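Local coordinates for glycosyl hydrolase, family 31/fibronectin type III domain protein (Clostridium perfringens, PDB 4LKS), which binds galactose through a calcium-containing beta-sandwich module, a family 32 carbohydrate-binding domain that probably directs its parent family 31 glycoside hydrolase to galactose-bearing glycans, at residues Y30-A35 with L62-T67; T50-A55 with A157-L162; Y81-N86 with N121-R126; G90-Y95 with L146-D151. All blocks are in the same frame, centred on the assembly; numbering follows the deposited sequence. Where two conformers were deposited one is given.

Interaction 1 of 4, residues Y30-A35 with L62-T67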
loop_
_atom_site.group_PDB
_atom_site.type_symbol
_atom_site.label_atom_id
_atom_site.label_comp_id
_atom_site.label_asym_id
_atom_site.label_seq_id
_atom_site.Cartn_x
_atom_site.Cartn_y
_atom_site.Cartn_z
ATOM N N TYR A 30 7.702 0.215 -9.462
ATOM C CA TYR A 30 7.084 1.361 -10.122
ATOM C C TYR A 30 6.175 2.120 -9.168
ATOM O O TYR A 30 5.544 1.529 -8.297
ATOM C CB TYR A 30 6.273 0.888 -11.339
ATOM C CG TYR A 30 5.446 1.970 -11.981
ATOM C CD1 TYR A 30 5.977 2.802 -12.957
ATOM C CD2 TYR A 30 4.126 2.164 -11.604
ATOM C CE1 TYR A 30 5.204 3.799 -13.532
ATOM C CE2 TYR A 30 3.356 3.151 -12.164
ATOM C CZ TYR A 30 3.893 3.961 -13.129
ATOM O OH TYR A 30 3.109 4.943 -13.687
ATOM N N ALA A 31 6.102 3.435 -9.335
ATOM C CA ALA A 31 5.057 4.228 -8.719
ATOM C C ALA A 31 4.730 5.386 -9.640
ATOM O O ALA A 31 5.582 5.831 -10.409
ATOM C CB ALA A 31 5.488 4.745 -7.350
ATOM N N THR A 32 3.501 5.875 -9.549
ATOM C CA THR A 32 3.053 6.962 -10.418
ATOM C C THR A 32 3.971 8.170 -10.275
ATOM O O THR A 32 4.355 8.812 -11.268
ATOM C CB THR A 32 1.648 7.388 -10.050
ATOM O OG1 THR A 32 0.789 6.237 -10.013
ATOM C CG2 THR A 32 1.121 8.386 -11.064
ATOM N N SER A 33 4.324 8.474 -9.034
ATOM C CA SER A 33 5.225 9.575 -8.750
ATOM C C SER A 33 5.827 9.381 -7.370
ATOM O O SER A 33 5.362 8.531 -6.596
ATOM C CB SER A 33 4.492 10.910 -8.843
ATOM O OG SER A 33 3.441 11.011 -7.904
ATOM N N GLU A 34 6.861 10.163 -7.074
ATOM C CA GLU A 34 7.563 10.112 -5.800
ATOM C C GLU A 34 7.951 11.542 -5.444
ATOM O O GLU A 34 8.339 12.317 -6.317
ATOM C CB GLU A 34 8.823 9.248 -5.914
ATOM C CG GLU A 34 8.571 7.778 -6.256
ATOM C CD GLU A 34 9.812 7.094 -6.788
ATOM O OE1 GLU A 34 10.174 7.347 -7.960
ATOM O OE2 GLU A 34 10.444 6.322 -6.040
ATOM N N ALA A 35 7.836 11.893 -4.169
ATOM C CA ALA A 35 8.203 13.227 -3.697
ATOM C C ALA A 35 9.430 13.154 -2.814
ATOM O O ALA A 35 9.615 12.180 -2.087
ATOM C CB ALA A 35 7.072 13.836 -2.915
ATOM N N LEU A 62 -4.995 12.393 -7.551
ATOM C CA LEU A 62 -5.261 10.961 -7.520
ATOM C C LEU A 62 -5.981 10.572 -8.808
ATOM O O LEU A 62 -6.553 11.434 -9.485
ATOM C CB LEU A 62 -6.126 10.633 -6.307
ATOM C CG LEU A 62 -5.524 10.933 -4.938
ATOM C CD1 LEU A 62 -6.491 10.470 -3.871
ATOM C CD2 LEU A 62 -4.180 10.233 -4.785
ATOM N N PRO A 63 -5.970 9.276 -9.156
ATOM C CA PRO A 63 -5.330 8.159 -8.436
ATOM C C PRO A 63 -3.825 8.080 -8.644
ATOM O O PRO A 63 -3.294 8.576 -9.638
ATOM C CB PRO A 63 -5.984 6.927 -9.061
ATOM C CG PRO A 63 -6.336 7.383 -10.468
ATOM C CD PRO A 63 -6.777 8.801 -10.298
ATOM N N VAL A 64 -3.141 7.456 -7.687
ATOM C CA VAL A 64 -1.745 7.090 -7.857
ATOM C C VAL A 64 -1.594 5.643 -7.423
ATOM O O VAL A 64 -2.408 5.132 -6.655
ATOM C CB VAL A 64 -0.775 7.992 -7.045
ATOM C CG1 VAL A 64 -0.846 9.444 -7.520
ATOM C CG2 VAL A 64 -1.046 7.888 -5.542
ATOM N N SER A 65 -0.562 4.986 -7.917
ATOM C CA SER A 65 -0.377 3.587 -7.585
ATOM C C SER A 65 1.093 3.252 -7.392
ATOM O O SER A 65 2.008 4.007 -7.792
ATOM C CB SER A 65 -1.000 2.689 -8.658
ATOM O OG SER A 65 -0.194 2.670 -9.816
ATOM N N ILE A 66 1.309 2.120 -6.747
ATOM C CA ILE A 66 2.643 1.590 -6.540
ATOM C C ILE A 66 2.586 0.098 -6.862
ATOM O O ILE A 66 1.630 -0.586 -6.488
ATOM C CB ILE A 66 3.156 1.859 -5.099
ATOM C CG1 ILE A 66 4.565 1.299 -4.921
ATOM C CG2 ILE A 66 2.192 1.302 -4.033
ATOM C CD1 ILE A 66 5.236 1.760 -3.639
ATOM N N THR A 67 3.593 -0.403 -7.570
ATOM C CA THR A 67 3.647 -1.820 -7.922
ATOM C C THR A 67 4.799 -2.502 -7.197
ATOM O O THR A 67 5.953 -2.055 -7.279
ATOM C CB THR A 67 3.829 -2.040 -9.423
ATOM O OG1 THR A 67 2.724 -1.463 -10.126
ATOM C CG2 THR A 67 3.911 -3.540 -9.732
#
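Three hydrogen bonds tie Tyr30 and Thr32 to the strand from Val64 to Thr67. Two are backbone bonds of an antiparallel pairing: Thr67 N gives its proton to Tyr30 O at 2.8 Å, and Thr32 N donates to Ser65 O at 3.0 Å. In the third a side chain replaces the backbone. Thr32 lies just past the end of its strand, where its backbone has left the extended conformation, and its hydroxyl takes over as acceptor: Ser65 N reaches Thr32 OG1 at 2.8 Å, with an N-H...O angle of 160°. A chi1 of -52° sets OG1 beside the backbone N, where it faces Ser65 N; the backbone N of Thr32 separately serves Ser65 O.

Weaker CA-H...O contacts fill in between. Ala31 CA comes to 3.2 Å from Ser65 O, and Ile66 CA to 3.4 Å from Tyr30 O.

Apolar contact is modest. Ala31 and Ile66 form a non-hydrogen-bonded pair, with Ala31 CB 4.3 Å from Ile66 CG1 on the face turned to Trp52. Thr32 crosses Val64 at about a right angle, its CB 3.9 Å from Val64 CB. On the other face the Tyr30 ring lies along the strand, with Thr67 OG1 4.2 Å from its CD2.

Strand 26-31 is an outermost strand of the five-stranded sheet, and strand 64-70 lies between it and strand 140-148, to which Val64 and Ile66 hydrogen-bond through Ala145 and Phe143. Strand 52-53 belongs to the other sheet, and its Trp52 packs against Ala31, Val64 and Ile66.

Interaction 2 of 4, residues T50-A55 with A157-L162. With CA (calcium ion), chain C; GAL (beta-D-galactopyranose), chain D.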
loop_
_atom_site.group_PDB
_atom_site.type_symbol
_atom_site.label_atom_id
_atom_site.label_comp_id
_atom_site.label_asym_id
_atom_site.label_seq_id
_atom_site.Cartn_x
_atom_site.Cartn_y
_atom_site.Cartn_z
ATOM N N THR A 50 10.196 5.013 7.292
ATOM C CA THR A 50 10.400 5.494 5.936
ATOM C C THR A 50 9.085 5.363 5.180
ATOM O O THR A 50 8.295 4.458 5.446
ATOM C CB THR A 50 11.479 4.685 5.206
ATOM O OG1 THR A 50 11.070 3.317 5.141
ATOM C CG2 THR A 50 12.828 4.776 5.945
ATOM N N ILE A 51 8.845 6.262 4.235
ATOM C CA ILE A 51 7.607 6.204 3.471
ATOM C C ILE A 51 7.822 6.413 1.992
ATOM O O ILE A 51 8.769 7.086 1.577
ATOM C CB ILE A 51 6.578 7.258 3.930
ATOM C CG1 ILE A 51 7.093 8.678 3.674
ATOM C CG2 ILE A 51 6.210 7.060 5.398
ATOM C CD1 ILE A 51 6.062 9.754 3.960
ATOM N N TRP A 52 6.949 5.808 1.195
ATOM C CA TRP A 52 6.726 6.288 -0.164
ATOM C C TRP A 52 5.690 7.398 -0.068
ATOM O O TRP A 52 4.720 7.271 0.683
ATOM C CB TRP A 52 6.200 5.164 -1.062
ATOM C CG TRP A 52 5.602 5.693 -2.339
ATOM C CD1 TRP A 52 6.239 6.431 -3.294
ATOM C CD2 TRP A 52 4.250 5.532 -2.792
ATOM N NE1 TRP A 52 5.371 6.745 -4.311
ATOM C CE2 TRP A 52 4.146 6.201 -4.034
ATOM C CE3 TRP A 52 3.120 4.885 -2.276
ATOM C CZ2 TRP A 52 2.951 6.244 -4.767
ATOM C CZ3 TRP A 52 1.928 4.924 -3.013
ATOM C CH2 TRP A 52 1.860 5.600 -4.241
ATOM N N HIS A 53 5.895 8.483 -0.814
ATOM C CA HIS A 53 4.933 9.578 -0.878
ATOM C C HIS A 53 4.869 10.032 -2.325
ATOM O O HIS A 53 5.904 10.226 -2.964
ATOM C CB HIS A 53 5.403 10.734 0.019
ATOM C CG HIS A 53 4.347 11.748 0.346
ATOM N ND1 HIS A 53 3.719 12.521 -0.608
ATOM C CD2 HIS A 53 3.851 12.158 1.542
ATOM C CE1 HIS A 53 2.865 13.344 -0.019
ATOM N NE2 HIS A 53 2.934 13.145 1.285
ATOM N N SER A 54 3.658 10.166 -2.858
ATOM C CA SER A 54 3.497 10.597 -4.238
ATOM C C SER A 54 3.698 12.114 -4.323
ATOM O O SER A 54 3.744 12.808 -3.297
ATOM C CB SER A 54 2.125 10.157 -4.798
ATOM O OG SER A 54 1.035 10.791 -4.152
ATOM N N ALA A 55 3.829 12.620 -5.542
ATOM C CA ALA A 55 4.092 14.050 -5.748
ATOM C C ALA A 55 2.932 14.907 -5.254
ATOM O O ALA A 55 1.775 14.486 -5.291
ATOM C CB ALA A 55 4.399 14.328 -7.212
ATOM N N ALA A 157 -0.725 10.356 -1.904
ATOM C CA ALA A 157 -0.782 9.155 -1.078
ATOM C C ALA A 157 0.580 8.898 -0.457
ATOM O O ALA A 157 1.614 9.263 -1.017
ATOM C CB ALA A 157 -1.171 7.970 -1.917
ATOM N N SER A 158 0.575 8.239 0.695
ATOM C CA SER A 158 1.819 7.773 1.292
ATOM C C SER A 158 1.598 6.392 1.886
ATOM O O SER A 158 0.464 5.962 2.072
ATOM C CB SER A 158 2.331 8.745 2.356
ATOM O OG SER A 158 1.389 8.929 3.399
ATOM N N ALA A 159 2.692 5.697 2.155
ATOM C CA ALA A 159 2.620 4.390 2.788
ATOM C C ALA A 159 3.937 4.167 3.476
ATOM O O ALA A 159 4.984 4.327 2.849
ATOM C CB ALA A 159 2.395 3.310 1.751
ATOM N N ALA A 160 3.893 3.788 4.753
ATOM C CA ALA A 160 5.112 3.417 5.469
ATOM C C ALA A 160 5.503 1.967 5.178
ATOM O O ALA A 160 6.682 1.661 5.019
ATOM C CB ALA A 160 4.944 3.634 6.955
ATOM N N GLU A 161 4.512 1.072 5.142
ATOM C CA GLU A 161 4.751 -0.318 4.770
ATOM C C GLU A 161 3.550 -0.926 4.093
ATOM O O GLU A 161 2.397 -0.585 4.388
ATOM C CB GLU A 161 5.039 -1.185 5.998
ATOM C CG GLU A 161 6.356 -0.946 6.705
ATOM C CD GLU A 161 6.654 -2.082 7.669
ATOM O OE1 GLU A 161 6.509 -1.891 8.899
ATOM O OE2 GLU A 161 6.998 -3.188 7.188
ATOM N N LEU A 162 3.855 -1.858 3.200
ATOM C CA LEU A 162 2.897 -2.848 2.721
ATOM C C LEU A 162 3.468 -4.205 3.122
ATOM O O LEU A 162 4.610 -4.546 2.762
ATOM C CB LEU A 162 2.738 -2.761 1.207
ATOM C CG LEU A 162 2.211 -1.432 0.674
ATOM C CD1 LEU A 162 2.341 -1.399 -0.844
ATOM C CD2 LEU A 162 0.750 -1.207 1.068
HETATM CA CA CA C . 9.003 1.997 5.081
HETATM C C1 GAL D . 4.473 18.245 4.147
HETATM C C2 GAL D . 5.018 16.815 4.329
HETATM C C3 GAL D . 5.288 16.169 2.979
HETATM C C4 GAL D . 3.999 16.190 2.141
HETATM C C5 GAL D . 3.527 17.623 2.004
HETATM C C6 GAL D . 2.185 17.763 1.282
HETATM O O1 GAL D . 4.108 18.803 5.381
HETATM O O2 GAL D . 6.244 16.786 5.068
HETATM O O3 GAL D . 5.683 14.810 3.147
HETATM O O4 GAL D . 2.982 15.437 2.798
HETATM O O5 GAL D . 3.319 18.222 3.306
HETATM O O6 GAL D . 1.821 19.129 1.123
#
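His53 and Ser158 face each other as a non-hydrogen-bonded antiparallel pair, with the imidazole CD2 3.8 Å from Ser158 CB. CG of His53 is anti to the backbone N (chi1 -164°), which carries the ring out to the sugar. There NE2 and galactose O4 share a hydrogen bond of 2.7 Å, while Ser54 O lies in the ring plane and ND1 approaches it on a lone pair of that carbonyl. Both ring nitrogens are thus engaged, which fixes the ring's rotation; Ala157 O sits over one face.

On the other side of the strand Trp52 presents its indole edge to Ala159 CB, 4.4 Å from CE3, and NE1 is bonded to Ser33 O. Ser54 OG accepts from Ala157 N at 2.9 Å. Backbone bonds in both directions tie Trp52 to Ala159.

With chi1 at 60° Thr50 OG1 stands close to the residue's own carbonyl, and Thr50 grips the calcium with both oxygens, at 2.5 Å for OG1. Ala160 O binds the ion at 2.4 Å, and Asn42, Asp45 and Asp47 complete the site. Ala160 and Glu161 form a classic beta bulge opposite Leu82. A calcium site and sugar pocket are combined here as in family 32 carbohydrate-binding modules, which share the F5/8 type C beta-sandwich.

Interaction 3 of 4, residues Y81-N86 with N121-R126. With GAL (beta-D-galactopyranose), chain D.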
loop_
_atom_site.group_PDB
_atom_site.type_symbol
_atom_site.label_atom_id
_atom_site.label_comp_id
_atom_site.label_asym_id
_atom_site.label_seq_id
_atom_site.Cartn_x
_atom_site.Cartn_y
_atom_site.Cartn_z
ATOM N N TYR A 81 -1.694 -2.515 5.226
ATOM C CA TYR A 81 -1.260 -1.167 4.902
ATOM C C TYR A 81 -0.884 -0.450 6.201
ATOM O O TYR A 81 -1.701 -0.356 7.112
ATOM C CB TYR A 81 -2.387 -0.419 4.177
ATOM C CG TYR A 81 -2.155 1.071 4.031
ATOM C CD1 TYR A 81 -1.336 1.575 3.021
ATOM C CD2 TYR A 81 -2.736 1.974 4.916
ATOM C CE1 TYR A 81 -1.122 2.945 2.883
ATOM C CE2 TYR A 81 -2.530 3.352 4.786
ATOM C CZ TYR A 81 -1.719 3.822 3.771
ATOM O OH TYR A 81 -1.515 5.174 3.651
ATOM N N LEU A 82 0.350 0.042 6.292
ATOM C CA LEU A 82 0.785 0.818 7.455
ATOM C C LEU A 82 0.872 2.280 7.061
ATOM O O LEU A 82 1.682 2.652 6.211
ATOM C CB LEU A 82 2.141 0.330 7.980
ATOM C CG LEU A 82 2.671 1.092 9.204
ATOM C CD1 LEU A 82 1.793 0.829 10.418
ATOM C CD2 LEU A 82 4.128 0.718 9.493
ATOM N N PRO A 83 0.004 3.115 7.640
ATOM C CA PRO A 83 0.095 4.536 7.298
ATOM C C PRO A 83 1.315 5.193 7.921
ATOM O O PRO A 83 1.905 4.684 8.885
ATOM C CB PRO A 83 -1.188 5.139 7.892
ATOM C CG PRO A 83 -1.623 4.176 8.938
ATOM C CD PRO A 83 -1.125 2.815 8.533
ATOM N N ARG A 84 1.687 6.315 7.323
ATOM C CA ARG A 84 2.705 7.213 7.838
ATOM C C ARG A 84 2.508 7.452 9.331
ATOM O O ARG A 84 1.385 7.715 9.788
ATOM C CB ARG A 84 2.593 8.525 7.069
ATOM C CG ARG A 84 3.644 9.548 7.381
ATOM C CD ARG A 84 3.427 10.742 6.482
ATOM N NE ARG A 84 4.544 11.669 6.539
ATOM C CZ ARG A 84 4.698 12.688 5.708
ATOM N NH1 ARG A 84 3.793 12.917 4.761
ATOM N NH2 ARG A 84 5.756 13.476 5.824
ATOM N N GLN A 85 3.593 7.345 10.094
ATOM C CA GLN A 85 3.499 7.372 11.556
ATOM C C GLN A 85 3.551 8.765 12.170
ATOM O O GLN A 85 3.010 8.981 13.255
ATOM C CB GLN A 85 4.591 6.494 12.177
ATOM C CG GLN A 85 4.436 5.019 11.859
ATOM C CD GLN A 85 3.197 4.416 12.487
ATOM O OE1 GLN A 85 3.115 4.278 13.707
ATOM N NE2 GLN A 85 2.223 4.052 11.656
ATOM N N ASN A 86 4.196 9.705 11.484
ATOM C CA ASN A 86 4.416 11.039 12.050
ATOM C C ASN A 86 3.487 12.112 11.491
ATOM O O ASN A 86 3.525 13.265 11.930
ATOM C CB ASN A 86 5.870 11.477 11.844
ATOM C CG ASN A 86 6.215 11.692 10.377
ATOM O OD1 ASN A 86 5.654 11.042 9.494
ATOM N ND2 ASN A 86 7.144 12.605 10.114
ATOM N N ASN A 121 -9.230 13.482 10.101
ATOM C CA ASN A 121 -7.908 13.908 9.668
ATOM C C ASN A 121 -6.850 12.814 9.569
ATOM O O ASN A 121 -5.809 13.036 8.973
ATOM C CB ASN A 121 -7.398 15.098 10.496
ATOM C CG ASN A 121 -7.660 14.944 11.978
ATOM O OD1 ASN A 121 -7.450 13.881 12.557
ATOM N ND2 ASN A 121 -8.120 16.022 12.604
ATOM N N ALA A 122 -7.115 11.637 10.130
ATOM C CA ALA A 122 -6.170 10.527 10.036
ATOM C C ALA A 122 -6.930 9.212 10.050
ATOM O O ALA A 122 -8.108 9.183 10.392
ATOM C CB ALA A 122 -5.169 10.573 11.181
ATOM N N LEU A 123 -6.265 8.123 9.687
ATOM C CA LEU A 123 -6.896 6.811 9.807
ATOM C C LEU A 123 -7.200 6.501 11.273
ATOM O O LEU A 123 -6.460 6.914 12.173
ATOM C CB LEU A 123 -6.025 5.709 9.189
ATOM C CG LEU A 123 -5.896 5.715 7.666
ATOM C CD1 LEU A 123 -5.104 4.492 7.219
ATOM C CD2 LEU A 123 -7.263 5.698 7.026
ATOM N N ALA A 124 -8.300 5.796 11.507
ATOM C CA ALA A 124 -8.689 5.388 12.857
ATOM C C ALA A 124 -7.651 4.437 13.443
ATOM O O ALA A 124 -7.305 4.520 14.627
ATOM C CB ALA A 124 -10.057 4.740 12.838
ATOM N N ASN A 125 -7.166 3.523 12.610
ATOM C CA ASN A 125 -6.119 2.599 13.009
ATOM C C ASN A 125 -4.805 3.146 12.492
ATOM O O ASN A 125 -4.561 3.134 11.281
ATOM C CB ASN A 125 -6.400 1.212 12.420
ATOM C CG ASN A 125 -5.326 0.190 12.753
ATOM O OD1 ASN A 125 -4.383 0.462 13.492
ATOM N ND2 ASN A 125 -5.475 -1.006 12.205
ATOM N N ARG A 126 -3.971 3.654 13.404
ATOM C CA ARG A 126 -2.680 4.229 13.026
ATOM C C ARG A 126 -1.615 3.158 12.853
ATOM O O ARG A 126 -0.474 3.460 12.473
ATOM C CB ARG A 126 -2.199 5.261 14.059
ATOM C CG ARG A 126 -3.074 6.506 14.187
ATOM C CD ARG A 126 -3.135 7.315 12.898
ATOM N NE ARG A 126 -1.833 7.830 12.465
ATOM C CZ ARG A 126 -1.402 9.072 12.679
ATOM N NH1 ARG A 126 -2.158 9.939 13.341
ATOM N NH2 ARG A 126 -0.208 9.448 12.238
HETATM C C1 GAL D . 4.473 18.245 4.147
HETATM C C2 GAL D . 5.018 16.815 4.329
HETATM C C3 GAL D . 5.288 16.169 2.979
HETATM C C4 GAL D . 3.999 16.190 2.141
HETATM C C5 GAL D . 3.527 17.623 2.004
HETATM C C6 GAL D . 2.185 17.763 1.282
HETATM O O1 GAL D . 4.108 18.803 5.381
HETATM O O2 GAL D . 6.244 16.786 5.068
HETATM O O3 GAL D . 5.683 14.810 3.147
HETATM O O4 GAL D . 2.982 15.437 2.798
HETATM O O5 GAL D . 3.319 18.222 3.306
HETATM O O6 GAL D . 1.821 19.129 1.123
HETATM O O HOH W 1 -0.073 6.135 11.517
#
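The Tyr81 ring meets Leu123 at its edge: methyl CD1 lies in the ring plane, 3.7 Å from CE2, and the two side chains cross at about a right angle. The same methyl also touches Pro83 CG at 3.9 Å. The phenol oxygen of Tyr81 turns elsewhere, to Ser158 O and Val92 N.

The Arg126 guanidinium has a water in its plane at the edge, accepting from NE at 2.6 Å. That water donates to Arg84 O and to Arg126 O, bridging the two segments, while NH2 makes a weak bond of 3.4 Å to Arg84 O. Bends at chi2 and chi3 (both -62°) fold the arginine back over its own backbone and let the water join NE to its carbonyl.

The second guanidinium, that of Arg84, turns its edge to the galactose. NH1 and NH2 both donate to O3, at 3.1 Å and 3.0 Å, and NH1 also reaches O4. The loop after strand 73-82 of this F5/8 type C beta-sandwich brings Arg84 to the sugar, and loop 121-126 packs behind it; the Arg84 chain runs extended from CG to NE, and Asn86 OD1 accepts from NE.

Gln85 supplies the remaining direct bond. Its chain bends at chi2 (-66°) and brings the amide back toward the loop, where NE2 donates to Arg126 O at 2.9 Å, nearly along the C=O axis, and to Pro83 O. Both acceptors lie close to the amide plane, which fixes its rotation. His91 NE2 is a further partner of Arg84 O, and its ring packs beside Pro83 and Arg126.

Interaction 4 of 4, residues G90-Y95 with L146-D151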
loop_
_atom_site.group_PDB
_atom_site.type_symbol
_atom_site.label_atom_id
_atom_site.label_comp_id
_atom_site.label_asym_id
_atom_site.label_seq_id
_atom_site.Cartn_x
_atom_site.Cartn_y
_atom_site.Cartn_z
ATOM N N GLY A 90 -1.213 11.885 3.285
ATOM C CA GLY A 90 -1.195 10.782 2.346
ATOM C C GLY A 90 -1.861 9.519 2.851
ATOM O O GLY A 90 -1.835 8.524 2.144
ATOM N N HIS A 91 -2.447 9.545 4.051
ATOM C CA HIS A 91 -3.180 8.380 4.568
ATOM C C HIS A 91 -4.224 7.908 3.561
ATOM O O HIS A 91 -5.094 8.681 3.149
ATOM C CB HIS A 91 -3.872 8.706 5.889
ATOM C CG HIS A 91 -2.968 8.661 7.081
ATOM N ND1 HIS A 91 -3.450 8.550 8.366
ATOM C CD2 HIS A 91 -1.618 8.685 7.184
ATOM C CE1 HIS A 91 -2.437 8.509 9.214
ATOM N NE2 HIS A 91 -1.315 8.591 8.522
ATOM N N VAL A 92 -4.144 6.647 3.156
ATOM C CA VAL A 92 -5.043 6.123 2.129
ATOM C C VAL A 92 -6.361 5.671 2.755
ATOM O O VAL A 92 -6.371 4.897 3.720
ATOM C CB VAL A 92 -4.389 4.950 1.380
ATOM C CG1 VAL A 92 -5.383 4.314 0.424
ATOM C CG2 VAL A 92 -3.132 5.439 0.632
ATOM N N THR A 93 -7.481 6.157 2.219
ATOM C CA THR A 93 -8.787 5.784 2.773
ATOM C C THR A 93 -9.645 4.941 1.827
ATOM O O THR A 93 -10.591 4.291 2.266
ATOM C CB THR A 93 -9.598 7.018 3.257
ATOM O OG1 THR A 93 -10.122 7.722 2.124
ATOM C CG2 THR A 93 -8.720 7.954 4.076
ATOM N N GLU A 94 -9.330 4.968 0.534
ATOM C CA GLU A 94 -9.980 4.100 -0.445
ATOM C C GLU A 94 -8.896 3.586 -1.386
ATOM O O GLU A 94 -8.035 4.353 -1.844
ATOM C CB GLU A 94 -11.084 4.828 -1.243
ATOM C CG GLU A 94 -11.989 3.858 -2.022
ATOM C CD GLU A 94 -12.900 4.524 -3.049
ATOM O OE1 GLU A 94 -12.742 5.725 -3.335
ATOM O OE2 GLU A 94 -13.769 3.810 -3.595
ATOM N N TYR A 95 -8.922 2.284 -1.666
ATOM C CA TYR A 95 -7.859 1.640 -2.432
ATOM C C TYR A 95 -8.415 0.638 -3.445
ATOM O O TYR A 95 -9.586 0.211 -3.374
ATOM C CB TYR A 95 -6.874 0.918 -1.485
ATOM C CG TYR A 95 -7.580 -0.173 -0.708
ATOM C CD1 TYR A 95 -7.764 -1.438 -1.263
ATOM C CD2 TYR A 95 -8.119 0.072 0.545
ATOM C CE1 TYR A 95 -8.462 -2.430 -0.590
ATOM C CE2 TYR A 95 -8.821 -0.923 1.237
ATOM C CZ TYR A 95 -8.982 -2.171 0.655
ATOM O OH TYR A 95 -9.681 -3.172 1.300
ATOM N N LEU A 146 -7.165 5.699 -4.107
ATOM C CA LEU A 146 -8.299 6.339 -4.781
ATOM C C LEU A 146 -8.782 7.568 -4.016
ATOM O O LEU A 146 -9.271 8.533 -4.615
ATOM C CB LEU A 146 -9.458 5.343 -4.930
ATOM C CG LEU A 146 -9.150 4.078 -5.731
ATOM C CD1 LEU A 146 -10.309 3.085 -5.617
ATOM C CD2 LEU A 146 -8.866 4.407 -7.185
ATOM N N LYS A 147 -8.659 7.522 -2.694
ATOM C CA LYS A 147 -8.982 8.649 -1.831
ATOM C C LYS A 147 -7.944 8.665 -0.722
ATOM O O LYS A 147 -7.502 7.597 -0.263
ATOM C CB LYS A 147 -10.372 8.487 -1.214
ATOM C CG LYS A 147 -11.532 8.597 -2.202
ATOM C CD LYS A 147 -12.857 8.409 -1.491
ATOM C CE LYS A 147 -14.015 8.594 -2.462
ATOM N NZ LYS A 147 -15.322 8.345 -1.801
ATOM N N THR A 148 -7.549 9.861 -0.291
ATOM C CA THR A 148 -6.529 10.006 0.738
ATOM C C THR A 148 -6.803 11.221 1.619
ATOM O O THR A 148 -7.613 12.094 1.258
ATOM C CB THR A 148 -5.138 10.224 0.129
ATOM O OG1 THR A 148 -5.169 11.424 -0.650
ATOM C CG2 THR A 148 -4.722 9.068 -0.773
ATOM N N LEU A 149 -6.105 11.282 2.751
ATOM C CA LEU A 149 -6.173 12.425 3.661
ATOM C C LEU A 149 -4.893 13.239 3.576
ATOM O O LEU A 149 -3.858 12.754 3.116
ATOM C CB LEU A 149 -6.373 11.954 5.093
ATOM C CG LEU A 149 -7.595 11.083 5.357
ATOM C CD1 LEU A 149 -7.614 10.609 6.792
ATOM C CD2 LEU A 149 -8.885 11.801 5.011
ATOM N N GLY A 150 -4.958 14.487 4.024
ATOM C CA GLY A 150 -3.777 15.331 4.022
ATOM C C GLY A 150 -4.163 16.776 4.258
ATOM O O GLY A 150 -5.351 17.085 4.365
ATOM N N ASP A 151 -3.164 17.652 4.340
ATOM C CA ASP A 151 -3.424 19.089 4.446
ATOM C C ASP A 151 -4.343 19.509 3.313
ATOM O O ASP A 151 -5.206 20.372 3.478
ATOM C CB ASP A 151 -2.118 19.876 4.413
ATOM C CG ASP A 151 -1.265 19.615 5.628
ATOM O OD1 ASP A 151 -1.839 19.493 6.732
ATOM O OD2 ASP A 151 -0.025 19.526 5.480
#
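Glu94 and Lys147 lie on the same face of the sheet, and their extended chains cross obliquely. Glu94 CG is anti to the backbone N (chi1 -166°), which sends the carboxylate alongside the lysine's methylenes: OE1 touches CE of Lys147 at 3.3 Å, whereas the salt bridge from OE1 to NZ is long, 4.0 Å. Leu146 CD1 lies over one face of the carboxylate, 3.9 Å from Glu94 CD, and the lysine comes from the other side.

Thr93 meets its neighbours at about right angles. OG1 sits against Lys147 CB at 3.4 Å, and methyl CG2 presses on Leu149 CG at 3.6 Å.

The backbones here form two classic beta bulges. Thr93 and Glu94 both face Lys147, and their N-H groups converge on Lys147 O from the same face of its carbonyl plane, the nearer being Thr93 N at 2.9 Å. Leu146 and Lys147 in turn face Glu94, whose O accepts a 2.8 Å bond from Leu146 N and a weak one from Lys147 N. The chain turns corners at Glu94 and at Leu146 and Lys147, within these bulges.

Further along, Val92 and Thr148 pair without hydrogen bonds, and Thr148 OG1 is held by Tyr156 O. Leu149 exchanges backbone bonds with Gly90 and His91, its N 2.8 Å from His91 O.

In the fold
Along the chain interaction 1 closes before interactions 3 and 4 open, while the long span between 50-55 and 157-162 encloses both of these, and interactions 1 and 2 alternate. Centres of interactions 1 and 2 are 9 Å apart, 3 and 4 10 Å, and 1 and 3 18 Å. Interactions 1 and 4 reach the five-stranded sheet through neighbouring strands 64-70 and 140-148; interactions 2 and 3 reach the four-stranded sheet through 158-166 and 73-82. Backbone hydrogen bonds link neighbouring contacts, such as Ala35 N to His53 O and Ser158 N to Gly90 O. Interactions 2 and 3 supply His53 and Arg84 to galactose, so the pocket is assembled from segments distant in sequence.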